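Local coordinates for protein acyl-coenzyme A oxidase acox-1.1 (Caenorhabditis elegans, PDB 5K3H) that catalyses the FAD-dependent, oxygen-consuming desaturation of acyl-CoA to (2E)-enoyl-CoA, the first step of peroxisomal beta-oxidation, working as a dimer, at residues B[440-445]-B[522-527]. Sequence-based numbering, arbitrary orientation.
Sequences MLLQLA and IAWNKS
The indole of Trp524 meets 440-445 with the far rim of its six-membered ring, where the backbone atom C of Ala445 lies at the edge, in the ring plane, 3.8 Å from CH2 of Trp524. The methyl CB of Ala445 touches the same corner, also 3.8 Å from CH2. Leu442 comes in obliquely, its CD2 3.7 Å from NE1 of Trp524 and 3.9 Å from CZ2, and the two side chains run past each other in opposite directions. A chi1 of -178° swings the Trp524 ring away from its own backbone N and across to 440-445, where the nearest CA atoms of the two segments, those of Leu442 and Trp524, are 9.7 Å apart. No hydrogen bond crosses here; the contact is van der Waals packing. Trp524 also makes a cation-pi contact with Arg446 and packs edge-to-face with Phe510 of helix 489-515. Cutting Trp524 back to an alanine is likely to leave Leu442 CD2 and Ala445 CB without the surface they pack on, and Arg446 without its aromatic partner. Farther along helix 520-553, Ser535, an ATP-binding residue, hydrogen-bonds to the carbonyl O of Leu441. The contact is thus helix-to-helix packing between the C-alpha1 and C-terminal helical regions of the acyl-CoA oxidase fold, next to the ATP site shared by the dimer.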
# COMPACT_ATOMS: atom_id res chain seq x y z
N MET B 440 -17.84 2.36 9.75
CA MET B 440 -18.08 3.79 9.58
C MET B 440 -18.98 4.05 8.38
O MET B 440 -19.90 4.89 8.47
CB MET B 440 -16.76 4.56 9.44
CG MET B 440 -15.88 4.55 10.67
SD MET B 440 -14.34 5.48 10.43
CE MET B 440 -13.20 4.34 9.63
N LEU B 441 -18.77 3.35 7.26
CA LEU B 441 -19.61 3.60 6.09
C LEU B 441 -21.03 3.10 6.30
O LEU B 441 -21.99 3.77 5.89
CB LEU B 441 -19.04 2.95 4.83
CG LEU B 441 -17.82 3.62 4.22
CD1 LEU B 441 -17.31 2.73 3.12
CD2 LEU B 441 -18.15 5.03 3.73
N LEU B 442 -21.19 1.94 6.94
CA LEU B 442 -22.54 1.43 7.14
C LEU B 442 -23.30 2.22 8.22
O LEU B 442 -24.54 2.25 8.20
CB LEU B 442 -22.46 -0.09 7.41
CG LEU B 442 -22.22 -1.00 6.18
CD1 LEU B 442 -21.95 -2.44 6.55
CD2 LEU B 442 -23.41 -0.98 5.24
N GLN B 443 -22.60 2.92 9.11
CA GLN B 443 -23.27 3.88 9.98
C GLN B 443 -23.85 5.06 9.19
O GLN B 443 -24.96 5.51 9.47
CB GLN B 443 -22.28 4.37 11.03
CG GLN B 443 -22.80 5.47 11.92
CD GLN B 443 -21.87 5.68 13.07
OE1 GLN B 443 -21.59 6.82 13.47
NE2 GLN B 443 -21.34 4.57 13.60
N LEU B 444 -23.10 5.59 8.22
CA LEU B 444 -23.67 6.58 7.31
C LEU B 444 -24.80 5.97 6.48
O LEU B 444 -25.81 6.63 6.20
CB LEU B 444 -22.58 7.17 6.41
CG LEU B 444 -22.95 8.10 5.23
CD1 LEU B 444 -23.81 9.27 5.67
CD2 LEU B 444 -21.67 8.61 4.57
N ALA B 445 -24.65 4.71 6.09
CA ALA B 445 -25.69 4.05 5.30
C ALA B 445 -27.03 4.04 6.02
O ALA B 445 -28.07 4.25 5.39
CB ALA B 445 -25.27 2.62 4.96
N ILE B 522 -30.76 -9.53 7.61
CA ILE B 522 -30.27 -10.26 6.45
C ILE B 522 -30.48 -9.45 5.18
O ILE B 522 -29.65 -9.48 4.26
CB ILE B 522 -30.95 -11.64 6.39
CG1 ILE B 522 -30.42 -12.52 7.52
CG2 ILE B 522 -30.75 -12.30 5.05
CD1 ILE B 522 -30.97 -13.90 7.50
N ALA B 523 -31.63 -8.77 5.09
CA ALA B 523 -31.86 -7.85 3.98
C ALA B 523 -30.79 -6.76 3.96
O ALA B 523 -30.30 -6.39 2.89
CB ALA B 523 -33.25 -7.24 4.10
N TRP B 524 -30.42 -6.25 5.13
CA TRP B 524 -29.35 -5.26 5.21
C TRP B 524 -28.04 -5.85 4.71
O TRP B 524 -27.35 -5.25 3.87
CB TRP B 524 -29.20 -4.76 6.63
CG TRP B 524 -28.15 -3.72 6.76
CD1 TRP B 524 -26.83 -3.91 7.06
CD2 TRP B 524 -28.33 -2.30 6.62
NE1 TRP B 524 -26.17 -2.71 7.09
CE2 TRP B 524 -27.07 -1.70 6.83
CE3 TRP B 524 -29.43 -1.49 6.32
CZ2 TRP B 524 -26.89 -0.33 6.77
CZ3 TRP B 524 -29.24 -0.13 6.25
CH2 TRP B 524 -27.99 0.44 6.48
N ASN B 525 -27.67 -7.03 5.23
CA ASN B 525 -26.44 -7.69 4.79
C ASN B 525 -26.45 -7.97 3.28
O ASN B 525 -25.45 -7.78 2.60
CB ASN B 525 -26.24 -8.99 5.56
CG ASN B 525 -24.90 -9.64 5.24
OD1 ASN B 525 -23.90 -8.95 4.97
ND2 ASN B 525 -24.86 -10.97 5.27
N LYS B 526 -27.58 -8.45 2.76
CA LYS B 526 -27.63 -8.75 1.34
C LYS B 526 -27.52 -7.51 0.48
O LYS B 526 -27.28 -7.65 -0.72
CB LYS B 526 -28.90 -9.52 0.99
CG LYS B 526 -28.92 -10.97 1.42
CD LYS B 526 -30.12 -11.67 0.83
CE LYS B 526 -30.10 -13.15 1.17
NZ LYS B 526 -31.25 -13.88 0.52
N SER B 527 -27.69 -6.32 1.06
CA SER B 527 -27.63 -5.04 0.36
C SER B 527 -26.39 -4.23 0.67
O SER B 527 -26.22 -3.15 0.09
CB SER B 527 -28.85 -4.20 0.73
OG SER B 527 -30.05 -4.90 0.52